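PDB 6ZJK: ribonucleoside-diphosphate reductase subunit beta from Clostridium botulinum, which houses a diiron centre and, as in related R2 subunits, probably supplies the radical its partner subunit needs to reduce ribonucleotides to deoxyribonucleotides. Local coordinates for residues N192-I197 / S257-E262; Q270-G275 / N308-A313; S39-N44 / P188-F193. All coordinates share one frame; numbering follows the deposited sequence.

Contacts 1 and 3 both use the start of helix 190-220 and share Asn192 and Phe193, with centres 10 Å apart. Leu194 faces the turn at 257-262, whereas Ile190 and Phe193 face the N-terminal loop at 39-44. The two contacts meet where Ile259 CG2 lies 4.1 Å from His191 NE2. Contact 2 joins helices 262-287 and 296-313. Its centre is 15 Å from that of contact 1, which it touches through Arg195 O and Met271 CE, 3.7 Å apart, and 23 Å from that of contact 3. It approaches the metal site: the Arg310 side chain is about 11 Å from a bound iron. Helix 190-220 itself supplies the iron ligand Glu204.

Contact 1: N192-I197 / S257-E262; sequences NFLRAI and SHIFTE
The Phe260 ring meets both methyls of Leu194 along its CE1-CZ side. Leu194 CD1 is 3.7 Å from Phe260 CE1, and the approach is oblique. Leu194 CD2 stands almost as close, 3.9 Å from Phe260 CE1, with CZ of the same ring close by. A second ring, Phe193, lies on the same helix but does not meet the turn; over one of its faces, toward the rim, sits CG1 of Ile197 from the next helical turn.

Leu194 CD1 has another neighbour in Ile259, whose branch methyl CG2 is 3.7 Å away. With chi2 at 173° CD1 continues the leucine chain outward from CA, which places this methyl between the isoleucine and the phenylalanine. The contact is wholly apolar and rests on this one leucine.

The turn holds its two hydrophobic residues together. Phe260 is the centre of an inverse gamma turn, closed by the 2.8 Å bond from Thr261 N to Ile259 O. Thr261 then takes the N-cap position of the following helix, its OG1 bonded to Leu264 N.

The loop is the short reversal between helices 225-255 and 262-287, and it packs against the first turns of helix 190-220. Leu194 also touches Leu252 on helix 225-255 and Leu264 and Phe268 on helix 262-287, while Phe260 rests on Lys253 and Phe268. The leucine is therefore enclosed where three helices of the all-helical R2 fold come together.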
ATOM      1  N   ASN A 192      23.740  -3.711  -2.625  1.00 58.00           N
ATOM      2  CA  ASN A 192      22.805  -2.800  -3.273  1.00 58.61           C
ATOM      3  C   ASN A 192      21.541  -2.614  -2.447  1.00 57.51           C
ATOM      4  O   ASN A 192      20.944  -1.529  -2.453  1.00 55.84           O
ATOM      5  CB  ASN A 192      22.454  -3.304  -4.671  1.00 61.18           C
ATOM      6  CG  ASN A 192      23.642  -3.280  -5.612  1.00 67.17           C
ATOM      7  OD1 ASN A 192      24.600  -2.538  -5.398  1.00 65.77           O
ATOM      8  ND2 ASN A 192      23.570  -4.065  -6.680  1.00 68.43           N
ATOM      9  N   PHE A 193      21.141  -3.636  -1.727  1.00 56.30           N
ATOM     10  CA  PHE A 193      19.944  -3.577  -0.915  1.00 52.67           C
ATOM     11  C   PHE A 193      20.128  -2.637   0.254  1.00 53.28           C
ATOM     12  O   PHE A 193      19.281  -1.819   0.495  1.00 51.42           O
ATOM     13  CB  PHE A 193      19.548  -4.987  -0.484  1.00 52.02           C
ATOM     14  CG  PHE A 193      18.370  -5.049   0.425  1.00 53.20           C
ATOM     15  CD1 PHE A 193      17.104  -4.934  -0.059  1.00 51.92           C
ATOM     16  CD2 PHE A 193      18.539  -5.264   1.755  1.00 54.96           C
ATOM     17  CE1 PHE A 193      16.019  -4.996   0.779  1.00 54.58           C
ATOM     18  CE2 PHE A 193      17.468  -5.319   2.605  1.00 53.29           C
ATOM     19  CZ  PHE A 193      16.204  -5.193   2.113  1.00 54.11           C
ATOM     20  N   LEU A 194      21.249  -2.732   0.952  1.00 50.74           N
ATOM     21  CA  LEU A 194      21.528  -1.879   2.094  1.00 50.14           C
ATOM     22  C   LEU A 194      21.782  -0.428   1.719  1.00 51.83           C
ATOM     23  O   LEU A 194      21.437   0.457   2.445  1.00 47.51           O
ATOM     24  CB  LEU A 194      22.681  -2.415   2.907  1.00 46.84           C
ATOM     25  CG  LEU A 194      22.491  -3.755   3.595  1.00 57.18           C
ATOM     26  CD1 LEU A 194      23.783  -4.220   4.216  1.00 53.82           C
ATOM     27  CD2 LEU A 194      21.396  -3.707   4.629  1.00 47.51           C
ATOM     28  N   ARG A 195      22.387  -0.197   0.565  1.00 51.08           N
ATOM     29  CA  ARG A 195      22.616   1.157   0.098  1.00 51.05           C
ATOM     30  C   ARG A 195      21.254   1.784  -0.239  1.00 49.47           C
ATOM     31  O   ARG A 195      21.013   2.917   0.046  1.00 43.46           O
ATOM     32  CB  ARG A 195      23.579   1.186  -1.078  1.00 55.09           C
ATOM     33  CG  ARG A 195      25.006   0.825  -0.740  1.00 57.47           C
ATOM     34  CD  ARG A 195      25.981   1.186  -1.845  1.00 63.92           C
ATOM     35  NE  ARG A 195      26.286   0.045  -2.690  1.00 65.55           N
ATOM     36  CZ  ARG A 195      27.322  -0.762  -2.507  1.00 67.12           C
ATOM     37  NH1 ARG A 195      28.157  -0.560  -1.515  1.00 62.42           N
ATOM     38  NH2 ARG A 195      27.519  -1.784  -3.309  1.00 68.58           N
ATOM     39  N   ALA A 196      20.331   0.996  -0.729  1.00 47.89           N
ATOM     40  CA  ALA A 196      19.024   1.516  -1.011  1.00 47.61           C
ATOM     41  C   ALA A 196      18.257   1.854   0.249  1.00 49.86           C
ATOM     42  O   ALA A 196      17.464   2.739   0.254  1.00 46.06           O
ATOM     43  CB  ALA A 196      18.246   0.569  -1.841  1.00 43.29           C
ATOM     44  N   ILE A 197      18.517   1.139   1.322  1.00 44.22           N
ATOM     45  CA  ILE A 197      17.834   1.394   2.545  1.00 41.94           C
ATOM     46  C   ILE A 197      18.315   2.697   3.100  1.00 41.70           C
ATOM     47  O   ILE A 197      17.578   3.467   3.561  1.00 42.89           O
ATOM     48  CB  ILE A 197      18.069   0.273   3.574  1.00 45.36           C
ATOM     49  CG1 ILE A 197      17.511  -1.051   3.089  1.00 49.87           C
ATOM     50  CG2 ILE A 197      17.495   0.646   4.906  1.00 38.55           C
ATOM     51  CD1 ILE A 197      16.044  -1.177   3.112  1.00 50.18           C
ATOM     52  N   SER A 257      25.886  -8.899  11.051  1.00 50.79           N
ATOM     53  CA  SER A 257      27.043  -8.114  11.472  1.00 50.98           C
ATOM     54  C   SER A 257      28.247  -8.329  10.564  1.00 59.01           C
ATOM     55  O   SER A 257      29.061  -7.411  10.396  1.00 56.76           O
ATOM     56  CB  SER A 257      27.401  -8.438  12.919  1.00 55.37           C
ATOM     57  OG  SER A 257      27.863  -9.769  13.045  1.00 62.24           O
ATOM     58  N   HIS A 258      28.354  -9.499   9.926  1.00 54.67           N
ATOM     59  CA  HIS A 258      29.471  -9.739   9.016  1.00 58.02           C
ATOM     60  C   HIS A 258      29.402  -8.860   7.770  1.00 61.55           C
ATOM     61  O   HIS A 258      30.444  -8.614   7.150  1.00 59.15           O
ATOM     62  CB  HIS A 258      29.522 -11.215   8.612  1.00 52.31           C
ATOM     63  CG  HIS A 258      28.311 -11.678   7.864  1.00 63.87           C
ATOM     64  ND1 HIS A 258      27.116 -11.980   8.489  1.00 59.84           N
ATOM     65  CD2 HIS A 258      28.097 -11.864   6.539  1.00 62.87           C
ATOM     66  CE1 HIS A 258      26.226 -12.341   7.583  1.00 64.29           C
ATOM     67  NE2 HIS A 258      26.795 -12.279   6.391  1.00 70.00           N
ATOM     68  N   ILE A 259      28.218  -8.373   7.395  1.00 56.85           N
ATOM     69  CA  ILE A 259      28.119  -7.457   6.255  1.00 59.77           C
ATOM     70  C   ILE A 259      28.336  -6.007   6.673  1.00 58.89           C
ATOM     71  O   ILE A 259      28.986  -5.235   5.956  1.00 57.28           O
ATOM     72  CB  ILE A 259      26.757  -7.638   5.550  1.00 55.93           C
ATOM     73  CG1 ILE A 259      26.632  -9.039   4.974  1.00 58.54           C
ATOM     74  CG2 ILE A 259      26.601  -6.619   4.437  1.00 61.60           C
ATOM     75  CD1 ILE A 259      27.637  -9.288   3.874  1.00 64.99           C
ATOM     76  N   PHE A 260      27.851  -5.632   7.859  1.00 56.70           N
ATOM     77  CA  PHE A 260      28.016  -4.280   8.385  1.00 56.39           C
ATOM     78  C   PHE A 260      29.432  -4.100   8.921  1.00 58.52           C
ATOM     79  O   PHE A 260      29.679  -4.042  10.127  1.00 63.54           O
ATOM     80  CB  PHE A 260      27.000  -3.994   9.473  1.00 53.91           C
ATOM     81  CG  PHE A 260      25.686  -3.513   8.961  1.00 49.65           C
ATOM     82  CD1 PHE A 260      24.817  -4.373   8.317  1.00 50.21           C
ATOM     83  CD2 PHE A 260      25.310  -2.192   9.142  1.00 53.25           C
ATOM     84  CE1 PHE A 260      23.582  -3.915   7.859  1.00 47.67           C
ATOM     85  CE2 PHE A 260      24.080  -1.723   8.682  1.00 50.28           C
ATOM     86  CZ  PHE A 260      23.220  -2.583   8.042  1.00 48.42           C
ATOM     87  N   THR A 261      30.369  -3.995   7.989  1.00 57.39           N
ATOM     88  CA  THR A 261      31.743  -3.748   8.374  1.00 59.32           C
ATOM     89  C   THR A 261      31.912  -2.278   8.746  1.00 64.78           C
ATOM     90  O   THR A 261      31.055  -1.435   8.457  1.00 57.13           O
ATOM     91  CB  THR A 261      32.698  -4.133   7.238  1.00 57.86           C
ATOM     92  OG1 THR A 261      32.427  -3.338   6.074  1.00 59.93           O
ATOM     93  CG2 THR A 261      32.539  -5.607   6.881  1.00 62.51           C
ATOM     94  N   GLU A 262      33.023  -1.959   9.417  1.00 61.45           N
ATOM     95  CA  GLU A 262      33.576  -0.619   9.581  1.00 57.76           C
ATOM     96  C   GLU A 262      33.448   0.172   8.289  1.00 60.54           C
ATOM     97  O   GLU A 262      33.312   1.398   8.321  1.00 60.48           O
ATOM     98  CB  GLU A 262      35.028  -0.662  10.054  1.00 67.48           C
ATOM     99  CG  GLU A 262      35.400   0.529  10.929  1.00 70.44           C
ATOM    100  CD  GLU A 262      36.399   0.174  12.026  1.00 82.36           C
ATOM    101  OE1 GLU A 262      36.073   0.352  13.222  1.00 85.01           O
ATOM    102  OE2 GLU A 262      37.511  -0.299  11.692  1.00 80.96           O
TER

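Contact 2: Q270-G275 / N308-A313; sequences QMMRMG and NLRLVA
Met272 carries most of this contact, lying against Leu311 with the middle of its chain and reaching Arg310 with its methyl. Its CG is 3.9 Å from Leu311 CD2, with CG and CD1 of Leu311 almost as near, and is therefore set against the whole leucine fork. The two side chains run past one another in opposite senses, and Met272 CB, too, comes within 4.1 Å of Leu311 CD2.

The methionine leaves the helix with CG opposite the backbone N (chi1 177°), then bends at both chi2 and chi3. Those bends turn the terminal methyl toward the base of Arg310, where Met272 CE is 3.6 Å from Arg310 CB. Only the aliphatic root of the arginine is used here. Its chain folds at chi2 (-55°) and carries the guanidinium away from Met272 toward helix 190-220.

There Arg310 NE bonds to Gly205 O, and the cationic group pairs with the Tyr209 ring in a cation-pi interaction. Gly205 follows the iron ligand Glu204, and Ile206 beyond it touches both Met272 and Arg310, which sets this helix pair against helix 190-220, one of the helices that supply iron ligands. Leu319, in the loop after helix 296-313, touches Leu311.

Elsewhere on helix 262-287 the Arg273 chain leads away from helix 296-313; its NE donates to Gln270 OE1 at 2.8 Å, from above the amide carbonyl plane, and its NH1 forms a salt bridge with Glu277.

The chemistry divides along Arg310: its first carbon helps bury a flexible thioether side chain, while its charged end has polar and aromatic partners elsewhere. Between the two segments the attraction is van der Waals, a bent methionine lying against a branched leucine.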
ATOM      1  N   GLN A 270      29.234   8.643   4.038  1.00 49.75           N
ATOM      2  CA  GLN A 270      29.527   9.390   2.848  1.00 50.92           C
ATOM      3  C   GLN A 270      28.313   9.631   1.981  1.00 54.63           C
ATOM      4  O   GLN A 270      28.260  10.599   1.272  1.00 51.72           O
ATOM      5  CB  GLN A 270      30.584   8.716   2.020  1.00 52.61           C
ATOM      6  CG  GLN A 270      31.953   8.785   2.640  1.00 53.93           C
ATOM      7  CD  GLN A 270      32.416  10.174   2.974  1.00 62.49           C
ATOM      8  OE1 GLN A 270      32.592  10.977   2.106  1.00 56.79           O
ATOM      9  NE2 GLN A 270      32.661  10.433   4.234  1.00 55.26           N
ATOM     10  N   MET A 271      27.324   8.751   2.064  1.00 48.63           N
ATOM     11  CA  MET A 271      26.093   8.876   1.339  1.00 46.22           C
ATOM     12  C   MET A 271      25.395  10.039   1.928  1.00 46.19           C
ATOM     13  O   MET A 271      24.873  10.825   1.238  1.00 49.89           O
ATOM     14  CB  MET A 271      25.237   7.627   1.489  1.00 49.03           C
ATOM     15  CG  MET A 271      25.722   6.428   0.712  1.00 48.64           C
ATOM     16  SD  MET A 271      24.581   5.068   0.566  1.00 50.80           S
ATOM     17  CE  MET A 271      23.221   5.836  -0.218  1.00 45.65           C
ATOM     18  N   MET A 272      25.378  10.152   3.218  1.00 44.77           N
ATOM     19  CA  MET A 272      24.769  11.262   3.836  1.00 46.85           C
ATOM     20  C   MET A 272      25.495  12.575   3.490  1.00 52.33           C
ATOM     21  O   MET A 272      24.869  13.569   3.351  1.00 48.94           O
ATOM     22  CB  MET A 272      24.747  11.012   5.300  1.00 38.13           C
ATOM     23  CG  MET A 272      24.201  12.080   6.153  1.00 42.02           C
ATOM     24  SD  MET A 272      22.485  12.473   5.941  1.00 44.81           S
ATOM     25  CE  MET A 272      21.626  11.345   6.974  1.00 40.78           C
ATOM     26  N   ARG A 273      26.823  12.551   3.405  1.00 46.88           N
ATOM     27  CA  ARG A 273      27.614  13.715   3.055  1.00 49.51           C
ATOM     28  C   ARG A 273      27.216  14.224   1.682  1.00 50.51           C
ATOM     29  O   ARG A 273      26.986  15.355   1.519  1.00 48.58           O
ATOM     30  CB  ARG A 273      29.109  13.420   3.111  1.00 49.68           C
ATOM     31  CG  ARG A 273      29.992  14.659   3.038  1.00 58.30           C
ATOM     32  CD  ARG A 273      31.458  14.388   2.855  1.00 58.39           C
ATOM     33  NE  ARG A 273      31.669  13.612   1.653  1.00 64.84           N
ATOM     34  CZ  ARG A 273      31.865  14.147   0.470  1.00 71.21           C
ATOM     35  NH1 ARG A 273      31.918  15.451   0.371  1.00 74.68           N
ATOM     36  NH2 ARG A 273      32.009  13.406  -0.609  1.00 74.62           N
ATOM     37  N   MET A 274      27.140  13.341   0.716  1.00 53.25           N
ATOM     38  CA  MET A 274      26.788  13.834  -0.580  1.00 59.94           C
ATOM     39  C   MET A 274      25.359  14.287  -0.621  1.00 53.77           C
ATOM     40  O   MET A 274      25.066  15.352  -1.062  1.00 54.48           O
ATOM     41  CB  MET A 274      26.914  12.734  -1.582  1.00 57.32           C
ATOM     42  CG  MET A 274      28.303  12.257  -1.878  1.00 69.62           C
ATOM     43  SD  MET A 274      29.264  13.378  -2.900  1.00104.10           S
ATOM     44  CE  MET A 274      30.807  12.498  -2.946  1.00 79.44           C
ATOM     45  N   GLY A 275      24.428  13.654   0.045  1.00 47.70           N
ATOM     46  CA  GLY A 275      23.077  14.106   0.105  1.00 47.27           C
ATOM     47  C   GLY A 275      22.967  15.457   0.697  1.00 49.66           C
ATOM     48  O   GLY A 275      22.221  16.221   0.214  1.00 45.27           O
ATOM     49  N   ASN A 308      23.329  15.668  11.459  1.00 45.97           N
ATOM     50  CA  ASN A 308      23.902  15.205  12.726  1.00 47.92           C
ATOM     51  C   ASN A 308      22.878  14.387  13.506  1.00 43.77           C
ATOM     52  O   ASN A 308      23.202  13.323  14.045  1.00 40.74           O
ATOM     53  CB  ASN A 308      24.370  16.382  13.585  1.00 41.00           C
ATOM     54  CG  ASN A 308      25.515  17.154  12.959  1.00 43.45           C
ATOM     55  OD1 ASN A 308      26.210  16.677  12.063  1.00 43.00           O
ATOM     56  ND2 ASN A 308      25.704  18.366  13.430  1.00 44.51           N
ATOM     57  N   LEU A 309      21.636  14.881  13.585  1.00 41.67           N
ATOM     58  CA  LEU A 309      20.582  14.132  14.270  1.00 44.36           C
ATOM     59  C   LEU A 309      20.341  12.788  13.588  1.00 42.14           C
ATOM     60  O   LEU A 309      20.231  11.754  14.250  1.00 40.14           O
ATOM     61  CB  LEU A 309      19.276  14.937  14.282  1.00 44.04           C
ATOM     62  CG  LEU A 309      19.224  16.383  14.800  1.00 52.20           C
ATOM     63  CD1 LEU A 309      17.778  16.908  14.717  1.00 48.22           C
ATOM     64  CD2 LEU A 309      19.785  16.531  16.190  1.00 53.66           C
ATOM     65  N   ARG A 310      20.258  12.787  12.251  1.00 44.39           N
ATOM     66  CA  ARG A 310      19.937  11.561  11.528  1.00 39.42           C
ATOM     67  C   ARG A 310      21.013  10.502  11.713  1.00 43.50           C
ATOM     68  O   ARG A 310      20.698   9.329  11.937  1.00 39.62           O
ATOM     69  CB  ARG A 310      19.748  11.856  10.041  1.00 38.21           C
ATOM     70  CG  ARG A 310      18.764  12.955   9.740  1.00 39.40           C
ATOM     71  CD  ARG A 310      17.392  12.708  10.369  1.00 41.59           C
ATOM     72  NE  ARG A 310      16.423  13.714   9.934  1.00 38.35           N
ATOM     73  CZ  ARG A 310      15.602  14.371  10.751  1.00 41.09           C
ATOM     74  NH1 ARG A 310      15.624  14.136  12.054  1.00 35.43           N
ATOM     75  NH2 ARG A 310      14.763  15.278  10.257  1.00 37.33           N
ATOM     76  N   LEU A 311      22.290  10.899  11.663  1.00 43.43           N
ATOM     77  CA  LEU A 311      23.371   9.928  11.779  1.00 45.74           C
ATOM     78  C   LEU A 311      23.456   9.370  13.195  1.00 44.30           C
ATOM     79  O   LEU A 311      23.618   8.156  13.381  1.00 40.82           O
ATOM     80  CB  LEU A 311      24.707  10.553  11.357  1.00 45.96           C
ATOM     81  CG  LEU A 311      24.920  10.752   9.847  1.00 43.27           C
ATOM     82  CD1 LEU A 311      26.320  11.288   9.554  1.00 44.22           C
ATOM     83  CD2 LEU A 311      24.696   9.483   9.065  1.00 42.02           C
ATOM     84  N   VAL A 312      23.318  10.233  14.205  1.00 47.64           N
ATOM     85  CA  VAL A 312      23.304   9.863  15.620  1.00 47.31           C
ATOM     86  C   VAL A 312      22.271   8.772  15.870  1.00 46.75           C
ATOM     87  O   VAL A 312      22.481   7.863  16.687  1.00 45.71           O
ATOM     88  CB  VAL A 312      23.028  11.108  16.481  1.00 46.32           C
ATOM     89  CG1 VAL A 312      22.421  10.711  17.818  1.00 51.42           C
ATOM     90  CG2 VAL A 312      24.307  11.908  16.681  1.00 51.99           C
ATOM     91  N   ALA A 313      21.108   8.982  15.255  1.00 39.50           N
ATOM     92  CA  ALA A 313      19.944   8.123  15.467  1.00 39.72           C
ATOM     93  C   ALA A 313      20.137   6.711  14.933  1.00 43.55           C
ATOM     94  O   ALA A 313      19.388   5.811  15.328  1.00 44.11           O
ATOM     95  CB  ALA A 313      18.702   8.749  14.847  1.00 42.37           C
TER

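Contact 3: S39-N44 / P188-F193; sequences SMINGN and PEIHNF
Two branches of Ile41 reach across to the start of helix 190-220. The longer one ends in CD1, which lies 3.7 Å from Ile190 CD1, the two isoleucine chains crossing at about a right angle. The shorter one, CG2, comes obliquely to the Phe193 ring, 4.2 Å from CE2. Ile41 holds its CG1 between the backbone N and the carbonyl carbon (chi1 56°), an arrangement that sends CD1 to Ile190 and leaves CG2 to Phe193. Ile190 and Phe193 are three residues apart in the sequence and so face the same way from the helix; Met23 of the N-terminal segment touches both.

Here the N-terminal arm, which lacks regular secondary structure, is laid against the helical body of the R2 fold at the beginning of a helix that farther on provides the iron ligand Glu204.

Behind Ile41 the arm is held by one internal bond and by partners on the body of the protein. Ser39 OG donates to Ile41 O at 2.8 Å, from above the carbonyl plane, and Thr122 and Glu255 bind the backbone around Met40.

Behind Ile190 the helix start is fixed by Glu189 at the N-cap. Its OE2 accepts Asn192 N at 3.2 Å, nearly along the C-O axis, and takes a weak bond from His191 N. OE1 turns its syn lone pair to His191 ND1, a 2.7 Å bond with an N-H...O angle of 161° that lies close to the imidazole plane.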
ATOM      1  N   SER A  39      13.627 -13.714  11.072  1.00 44.92           N
ATOM      2  CA  SER A  39      14.600 -12.646  10.858  1.00 46.22           C
ATOM      3  C   SER A  39      14.043 -11.649   9.846  1.00 43.36           C
ATOM      4  O   SER A  39      13.018 -11.891   9.205  1.00 42.31           O
ATOM      5  CB  SER A  39      15.946 -13.198  10.383  1.00 44.09           C
ATOM      6  OG  SER A  39      15.764 -13.948   9.194  1.00 48.07           O
ATOM      7  N   MET A  40      14.754 -10.537   9.676  1.00 44.60           N
ATOM      8  CA  MET A  40      14.391  -9.444   8.770  1.00 45.85           C
ATOM      9  C   MET A  40      14.485  -9.825   7.319  1.00 46.09           C
ATOM     10  O   MET A  40      13.654  -9.528   6.557  1.00 45.45           O
ATOM     11  CB  MET A  40      15.198  -8.180   9.043  1.00 44.14           C
ATOM     12  CG  MET A  40      14.650  -6.903   8.440  1.00 43.70           C
ATOM     13  SD  MET A  40      13.153  -6.286   9.102  1.00 46.99           S
ATOM     14  CE  MET A  40      13.640  -5.758  10.692  1.00 45.44           C
ATOM     15  N   ILE A  41      15.558 -10.457   6.968  1.00 46.44           N
ATOM     16  CA  ILE A  41      15.751 -10.977   5.659  1.00 46.36           C
ATOM     17  C   ILE A  41      16.204 -12.420   5.794  1.00 50.16           C
ATOM     18  O   ILE A  41      16.637 -12.831   6.824  1.00 50.09           O
ATOM     19  CB  ILE A  41      16.735 -10.163   4.813  1.00 50.12           C
ATOM     20  CG1 ILE A  41      18.069 -10.032   5.492  1.00 50.30           C
ATOM     21  CG2 ILE A  41      16.171  -8.801   4.513  1.00 39.31           C
ATOM     22  CD1 ILE A  41      19.177  -9.707   4.550  1.00 50.97           C
ATOM     23  N   ASN A  42      16.101 -13.167   4.727  1.00 47.91           N
ATOM     24  CA  ASN A  42      16.466 -14.559   4.654  1.00 51.00           C
ATOM     25  C   ASN A  42      15.764 -15.487   5.667  1.00 49.26           C
ATOM     26  O   ASN A  42      16.216 -16.524   5.898  1.00 54.60           O
ATOM     27  CB  ASN A  42      17.989 -14.773   4.696  1.00 53.64           C
ATOM     28  CG  ASN A  42      18.740 -14.158   3.530  1.00 58.09           C
ATOM     29  OD1 ASN A  42      18.413 -14.341   2.401  1.00 56.02           O
ATOM     30  ND2 ASN A  42      19.780 -13.463   3.839  1.00 55.92           N
ATOM     31  N   GLY A  43      14.632 -15.126   6.210  1.00 48.49           N
ATOM     32  CA  GLY A  43      13.967 -15.972   7.178  1.00 50.91           C
ATOM     33  C   GLY A  43      12.970 -16.935   6.538  1.00 50.46           C
ATOM     34  O   GLY A  43      12.477 -16.700   5.433  1.00 53.71           O
ATOM     35  N   ASN A  44      12.682 -18.028   7.247  1.00 43.38           N
ATOM     36  CA  ASN A  44      11.751 -19.058   6.768  1.00 46.32           C
ATOM     37  C   ASN A  44      10.342 -18.676   7.209  1.00 49.62           C
ATOM     38  O   ASN A  44       9.804 -19.193   8.190  1.00 52.06           O
ATOM     39  CB  ASN A  44      12.147 -20.432   7.316  1.00 47.95           C
ATOM     40  CG  ASN A  44      11.304 -21.573   6.741  1.00 52.90           C
ATOM     41  OD1 ASN A  44      10.783 -21.478   5.634  1.00 57.03           O
ATOM     42  ND2 ASN A  44      11.161 -22.653   7.506  1.00 53.22           N
ATOM     43  N   PRO A 188      19.587  -7.498  -7.735  1.00 74.14           N
ATOM     44  CA  PRO A 188      19.268  -7.812  -6.357  1.00 71.81           C
ATOM     45  C   PRO A 188      20.387  -8.454  -5.569  1.00 73.28           C
ATOM     46  O   PRO A 188      20.437  -9.635  -5.508  1.00 78.04           O
ATOM     47  CB  PRO A 188      18.138  -8.802  -6.494  1.00 71.57           C
ATOM     48  CG  PRO A 188      17.676  -8.700  -7.852  1.00 66.47           C
ATOM     49  CD  PRO A 188      18.874  -8.375  -8.647  1.00 70.86           C
ATOM     50  N   GLU A 189      21.249  -7.660  -4.976  1.00 66.82           N
ATOM     51  CA  GLU A 189      22.368  -8.120  -4.169  1.00 70.38           C
ATOM     52  C   GLU A 189      22.336  -7.424  -2.810  1.00 66.75           C
ATOM     53  O   GLU A 189      21.766  -6.337  -2.661  1.00 61.02           O
ATOM     54  CB  GLU A 189      23.682  -7.844  -4.922  1.00 71.37           C
ATOM     55  CG  GLU A 189      24.941  -8.464  -4.342  1.00 73.99           C
ATOM     56  CD  GLU A 189      25.633  -7.556  -3.349  1.00 72.07           C
ATOM     57  OE1 GLU A 189      26.403  -8.066  -2.503  1.00 69.84           O
ATOM     58  OE2 GLU A 189      25.422  -6.325  -3.436  1.00 71.76           O
ATOM     59  N   ILE A 190      22.981  -8.042  -1.811  1.00 62.81           N
ATOM     60  CA  ILE A 190      22.750  -7.517  -0.464  1.00 61.21           C
ATOM     61  C   ILE A 190      23.361  -6.129  -0.289  1.00 64.11           C
ATOM     62  O   ILE A 190      22.748  -5.240   0.316  1.00 61.71           O
ATOM     63  CB  ILE A 190      23.269  -8.495   0.609  1.00 67.01           C
ATOM     64  CG1 ILE A 190      23.061  -7.895   1.999  1.00 65.87           C
ATOM     65  CG2 ILE A 190      24.739  -8.826   0.403  1.00 63.94           C
ATOM     66  CD1 ILE A 190      21.620  -7.916   2.467  1.00 60.66           C
ATOM     67  N   HIS A 191      24.503  -5.817  -0.910  1.00 64.67           N
ATOM     68  CA  HIS A 191      25.085  -4.489  -0.735  1.00 64.82           C
ATOM     69  C   HIS A 191      24.232  -3.425  -1.414  1.00 57.87           C
ATOM     70  O   HIS A 191      24.012  -2.344  -0.851  1.00 56.61           O
ATOM     71  CB  HIS A 191      26.514  -4.461  -1.263  1.00 63.17           C
ATOM     72  CG  HIS A 191      27.466  -5.259  -0.431  1.00 69.11           C
ATOM     73  ND1 HIS A 191      27.791  -6.566  -0.728  1.00 69.50           N
ATOM     74  CD2 HIS A 191      28.112  -4.963   0.722  1.00 68.47           C
ATOM     75  CE1 HIS A 191      28.629  -7.027   0.183  1.00 66.35           C
ATOM     76  NE2 HIS A 191      28.837  -6.076   1.075  1.00 66.73           N
ATOM     77  N   ASN A 192      23.740  -3.711  -2.625  1.00 58.00           N
ATOM     78  CA  ASN A 192      22.805  -2.800  -3.273  1.00 58.61           C
ATOM     79  C   ASN A 192      21.541  -2.614  -2.447  1.00 57.51           C
ATOM     80  O   ASN A 192      20.944  -1.529  -2.453  1.00 55.84           O
ATOM     81  CB  ASN A 192      22.454  -3.304  -4.671  1.00 61.18           C
ATOM     82  CG  ASN A 192      23.642  -3.280  -5.612  1.00 67.17           C
ATOM     83  OD1 ASN A 192      24.600  -2.538  -5.398  1.00 65.77           O
ATOM     84  ND2 ASN A 192      23.570  -4.065  -6.680  1.00 68.43           N
ATOM     85  N   PHE A 193      21.141  -3.636  -1.727  1.00 56.30           N
ATOM     86  CA  PHE A 193      19.944  -3.577  -0.915  1.00 52.67           C
ATOM     87  C   PHE A 193      20.128  -2.637   0.254  1.00 53.28           C
ATOM     88  O   PHE A 193      19.281  -1.819   0.495  1.00 51.42           O
ATOM     89  CB  PHE A 193      19.548  -4.987  -0.484  1.00 52.02           C
ATOM     90  CG  PHE A 193      18.370  -5.049   0.425  1.00 53.20           C
ATOM     91  CD1 PHE A 193      17.104  -4.934  -0.059  1.00 51.92           C
ATOM     92  CD2 PHE A 193      18.539  -5.264   1.755  1.00 54.96           C
ATOM     93  CE1 PHE A 193      16.019  -4.996   0.779  1.00 54.58           C
ATOM     94  CE2 PHE A 193      17.468  -5.319   2.605  1.00 53.29           C
ATOM     95  CZ  PHE A 193      16.204  -5.193   2.113  1.00 54.11           C
TER